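Local atomic coordinates of NIF3-related protein (Bacillus cereus, PDB entry 2GX8), a protein that is of unknown function but belongs to the Duf34/NIF3 family, binds zinc at a conserved dimetal site, and probably carries a regulatory domain. Residues C[35-40]-C[378-383]; C[76-81]-C[114-119]. All blocks are in the same frame, centred on the assembly; numbering follows the deposited sequence.

Interaction 1 (C[35-40]-C[378-383]); sequences ISLFES and KKLNVH
Leu37 of helix 31-38 meets Lys378 and Leu380 of the loop that runs from helix 362-377 to strand 383-386. Before it in the helix, Ile35 packs on Leu60, and its carbonyl oxygen accepts the helical bond from Glu39 N at 2.9 Å. Leu37 is a branched residue, and the branching lets it serve two partners. With CG anti to its own carbonyl carbon (chi1 -74°), it holds both methyls out to the loop. CD1 meets Leu380 CD1 tip to tip at 4.0 Å, while CD2 lies 3.8 Å from Lys378 CD and 3.6 Å from Lys378 NZ. The lysine, itself exposed, is extended beyond CG and reaches obliquely across the leucine, so that CD, CE and NZ all lie along CD2; a long, flexible residue suits such a place. Phe38 is buried against Val367 and Ala126. Ser40, small and polar, folds back so that OG donates to Leu37 O at 2.7 Å, from above the carbonyl plane. In the partner loop, Lys379 has positive phi (58°) as the C-prime residue of the Schellman motif ending helix 362-377, and Leu380, which follows it, also packs on Pro29. The two segments are thus joined by van der Waals contact alone: two leucine methyls meet, and the lysine chain lies along one leucine branch, its ammonium end close by but making no polar bond across the segments.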
# COMPACT_ATOMS: atom_id res chain seq x y z
N ILE C 35 5.43 -34.47 17.08
CA ILE C 35 4.86 -33.19 16.67
C ILE C 35 3.36 -33.30 16.52
O ILE C 35 2.63 -32.42 16.96
CB ILE C 35 5.57 -32.68 15.39
CG1 ILE C 35 6.98 -32.25 15.76
CG2 ILE C 35 4.82 -31.56 14.72
CD1 ILE C 35 7.03 -31.34 16.96
N SER C 36 2.89 -34.40 15.94
CA SER C 36 1.47 -34.61 15.75
C SER C 36 0.74 -34.72 17.10
O SER C 36 -0.42 -34.33 17.21
CB SER C 36 1.21 -35.85 14.90
OG SER C 36 -0.11 -35.84 14.43
N LEU C 37 1.43 -35.22 18.12
CA LEU C 37 0.86 -35.31 19.47
C LEU C 37 0.96 -33.99 20.23
O LEU C 37 0.21 -33.76 21.17
CB LEU C 37 1.54 -36.41 20.29
CG LEU C 37 1.18 -37.86 19.94
CD1 LEU C 37 1.97 -38.83 20.79
CD2 LEU C 37 -0.32 -38.11 20.12
N PHE C 38 1.90 -33.13 19.83
CA PHE C 38 2.06 -31.82 20.45
C PHE C 38 0.95 -30.92 19.95
O PHE C 38 0.37 -30.14 20.72
CB PHE C 38 3.42 -31.19 20.10
CG PHE C 38 3.55 -29.75 20.53
CD1 PHE C 38 3.41 -28.70 19.61
CD2 PHE C 38 3.76 -29.42 21.87
CE1 PHE C 38 3.50 -27.36 20.01
CE2 PHE C 38 3.87 -28.09 22.28
CZ PHE C 38 3.73 -27.06 21.35
N GLU C 39 0.68 -31.02 18.66
CA GLU C 39 -0.32 -30.20 18.01
C GLU C 39 -1.75 -30.56 18.41
O GLU C 39 -2.67 -29.78 18.15
CB GLU C 39 -0.13 -30.21 16.49
CG GLU C 39 1.12 -29.46 16.08
CD GLU C 39 1.48 -29.56 14.61
OE1 GLU C 39 2.59 -29.09 14.26
OE2 GLU C 39 0.70 -30.12 13.80
N SER C 40 -1.94 -31.70 19.06
CA SER C 40 -3.25 -32.07 19.55
C SER C 40 -3.60 -31.13 20.72
O SER C 40 -4.77 -30.79 20.94
CB SER C 40 -3.28 -33.53 20.02
OG SER C 40 -2.46 -33.74 21.16
N LYS C 378 0.77 -43.25 24.84
CA LYS C 378 0.88 -43.96 23.57
C LYS C 378 2.10 -44.87 23.42
O LYS C 378 2.57 -45.11 22.31
CB LYS C 378 0.70 -43.00 22.38
CG LYS C 378 -0.74 -42.54 22.29
CD LYS C 378 -1.05 -41.66 21.11
CE LYS C 378 -2.55 -41.37 21.11
NZ LYS C 378 -2.97 -40.49 20.00
N LYS C 379 2.59 -45.37 24.56
CA LYS C 379 3.68 -46.37 24.63
C LYS C 379 5.00 -45.98 23.98
O LYS C 379 5.87 -46.84 23.82
CB LYS C 379 3.24 -47.71 24.01
CG LYS C 379 1.87 -48.33 24.42
CD LYS C 379 1.75 -48.86 25.86
CE LYS C 379 1.31 -47.78 26.88
NZ LYS C 379 1.01 -48.35 28.23
N LEU C 380 5.14 -44.71 23.60
CA LEU C 380 6.33 -44.20 22.91
C LEU C 380 7.55 -44.08 23.78
O LEU C 380 7.49 -43.63 24.93
CB LEU C 380 6.05 -42.86 22.23
CG LEU C 380 5.07 -42.95 21.07
CD1 LEU C 380 4.87 -41.60 20.44
CD2 LEU C 380 5.59 -43.96 20.05
N ASN C 381 8.68 -44.48 23.22
CA ASN C 381 9.93 -44.48 23.95
C ASN C 381 10.69 -43.17 23.71
O ASN C 381 11.68 -43.13 22.97
CB ASN C 381 10.75 -45.70 23.52
CG ASN C 381 11.98 -45.91 24.38
OD1 ASN C 381 12.32 -45.08 25.22
ND2 ASN C 381 12.66 -47.04 24.18
N VAL C 382 10.19 -42.09 24.33
CA VAL C 382 10.79 -40.76 24.24
C VAL C 382 10.86 -40.12 25.61
O VAL C 382 9.90 -40.18 26.38
CB VAL C 382 9.98 -39.74 23.38
CG1 VAL C 382 10.89 -38.62 22.93
CG2 VAL C 382 9.38 -40.36 22.16
N HIS C 383 11.98 -39.48 25.90
CA HIS C 383 12.19 -38.76 27.13
C HIS C 383 12.09 -37.26 26.76
O HIS C 383 12.82 -36.79 25.90
CB HIS C 383 13.58 -39.09 27.67
CG HIS C 383 13.82 -38.68 29.10
ND1 HIS C 383 13.50 -37.42 29.58
CD2 HIS C 383 14.41 -39.34 30.13
CE1 HIS C 383 13.85 -37.34 30.86
NE2 HIS C 383 14.41 -38.49 31.21

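Interaction 2 (C[76-81]-C[114-119]); sequences EVVDEA and EKCIKN
Helices 76-81 and 114-118 run nearly parallel, 18° between their directions and 10.3 Å between their axes at closest approach, with Val78 and Cys116 as the nearest backbone positions. They belong to helices 75-84 and 108-118, the connecting helices of two successive beta-alpha-beta crossovers that link the parallel strands 66-70, 88-91 and 122-125. Val78 reaches from its helix to the other with both methyls. CG1, anti to the backbone N (chi1 -175°), lies 3.6 Å from Lys115 CG, and CG2 lies 3.9 Å from Cys116 SG. A compact beta-branched residue and a small, polarisable thiol suit this buried side, where Val78 also touches Val73 and Ile121. On the more open side Lys115 changes character along its length: its first methylenes slide past Val78 in the opposite direction, then the chain bends at chi3 (-79°) and crosses Asp79 at about a right angle. Its ammonium forms a salt bridge with Asp79 and another with Glu75, so two acidic residues of one helix hold the lysine from the other. After the second helix, Asn119 ND2 donates to Lys115 O at 2.8 Å, tying the side chain to the last turn. Ile117 and Lys118 meet a second subunit, where Lys118 pairs with Asp120 of that chain. In the bridge to Asp79, Lys115 NZ donates to the syn lone pair of Asp79 OD1 at 2.9 Å.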
# COMPACT_ATOMS: atom_id res chain seq x y z
N GLU C 76 23.63 -21.89 23.76
CA GLU C 76 23.81 -22.70 24.97
C GLU C 76 22.70 -23.71 25.09
O GLU C 76 22.91 -24.79 25.65
CB GLU C 76 23.91 -21.84 26.24
CG GLU C 76 25.18 -21.00 26.41
CD GLU C 76 25.26 -19.75 25.51
OE1 GLU C 76 24.21 -19.30 24.98
OE2 GLU C 76 26.38 -19.20 25.35
N VAL C 77 21.51 -23.37 24.60
CA VAL C 77 20.36 -24.30 24.60
C VAL C 77 20.61 -25.45 23.61
O VAL C 77 20.27 -26.61 23.89
CB VAL C 77 19.00 -23.58 24.30
CG1 VAL C 77 17.90 -24.60 23.98
CG2 VAL C 77 18.58 -22.69 25.45
N VAL C 78 21.22 -25.13 22.46
CA VAL C 78 21.57 -26.12 21.45
C VAL C 78 22.68 -27.05 22.01
O VAL C 78 22.61 -28.27 21.80
CB VAL C 78 21.96 -25.49 20.07
CG1 VAL C 78 22.19 -26.57 19.03
CG2 VAL C 78 20.86 -24.58 19.55
N ASP C 79 23.66 -26.49 22.73
CA ASP C 79 24.70 -27.31 23.37
C ASP C 79 24.04 -28.31 24.31
O ASP C 79 24.51 -29.44 24.45
CB ASP C 79 25.70 -26.49 24.21
CG ASP C 79 26.62 -25.61 23.39
OD1 ASP C 79 26.81 -25.83 22.17
OD2 ASP C 79 27.19 -24.68 24.00
N GLU C 80 22.96 -27.88 24.97
CA GLU C 80 22.25 -28.72 25.94
C GLU C 80 21.55 -29.89 25.27
O GLU C 80 21.52 -31.01 25.79
CB GLU C 80 21.23 -27.89 26.70
CG GLU C 80 20.60 -28.62 27.88
CD GLU C 80 19.51 -27.81 28.55
OE1 GLU C 80 19.32 -27.98 29.78
OE2 GLU C 80 18.85 -27.00 27.86
N ALA C 81 21.01 -29.62 24.09
CA ALA C 81 20.32 -30.62 23.30
C ALA C 81 21.31 -31.69 22.82
O ALA C 81 20.96 -32.86 22.69
CB ALA C 81 19.62 -29.97 22.14
N GLU C 114 23.83 -22.92 12.18
CA GLU C 114 24.93 -23.83 11.75
C GLU C 114 25.08 -25.00 12.72
O GLU C 114 25.22 -26.16 12.30
CB GLU C 114 26.24 -23.05 11.69
CG GLU C 114 27.47 -23.90 11.37
CD GLU C 114 28.77 -23.09 11.37
OE1 GLU C 114 28.97 -22.32 12.32
OE2 GLU C 114 29.58 -23.25 10.43
N LYS C 115 25.07 -24.71 14.01
CA LYS C 115 25.19 -25.74 15.02
C LYS C 115 24.01 -26.73 14.93
O LYS C 115 24.22 -27.95 15.02
CB LYS C 115 25.34 -25.13 16.41
CG LYS C 115 25.48 -26.13 17.54
CD LYS C 115 26.05 -25.50 18.83
CE LYS C 115 27.58 -25.36 18.71
NZ LYS C 115 28.21 -24.73 19.90
N CYS C 116 22.80 -26.21 14.69
CA CYS C 116 21.59 -27.05 14.51
C CYS C 116 21.68 -27.90 13.27
O CYS C 116 21.39 -29.10 13.30
CB CYS C 116 20.34 -26.18 14.38
SG CYS C 116 19.88 -25.30 15.85
N ILE C 117 22.06 -27.28 12.16
CA ILE C 117 22.19 -28.03 10.92
C ILE C 117 23.30 -29.08 10.94
O ILE C 117 23.06 -30.21 10.55
CB ILE C 117 22.31 -27.13 9.68
CG1 ILE C 117 20.92 -26.58 9.33
CG2 ILE C 117 22.87 -27.92 8.48
CD1 ILE C 117 20.86 -25.82 8.03
N LYS C 118 24.49 -28.72 11.41
CA LYS C 118 25.59 -29.68 11.48
C LYS C 118 25.32 -30.88 12.39
O LYS C 118 25.86 -31.97 12.19
CB LYS C 118 26.89 -29.01 11.92
CG LYS C 118 27.50 -28.13 10.86
CD LYS C 118 28.91 -27.77 11.20
CE LYS C 118 29.46 -26.82 10.16
NZ LYS C 118 30.93 -26.59 10.36
N ASN C 119 24.48 -30.66 13.39
CA ASN C 119 24.17 -31.70 14.36
C ASN C 119 22.83 -32.36 14.16
O ASN C 119 22.34 -33.01 15.08
CB ASN C 119 24.30 -31.12 15.76
CG ASN C 119 25.75 -30.86 16.14
OD1 ASN C 119 26.51 -31.80 16.40
ND2 ASN C 119 26.13 -29.58 16.16

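How the interactions relate
Both interactions belong to the Duf34/NIF3 part of the chain, with interaction 2 nested inside the long chain loop that interaction 1 closes. Their centres are 22 Å apart and their nearest atoms about 10 Å, so they do not touch. The five-stranded sheet relates them: the loop of 378-383 leads into one of its two edge strands within this chain, 383-386, while helix 75-84 packs on the adjacent strand 66-70. Interaction 1 is a surface contact between a helix and a loop; interaction 2 is partly buried and joins two helices. Each sets a lysine's methylenes against an aliphatic side chain, but only interaction 2 adds an ion pair across its segments, and its second helix also meets another subunit.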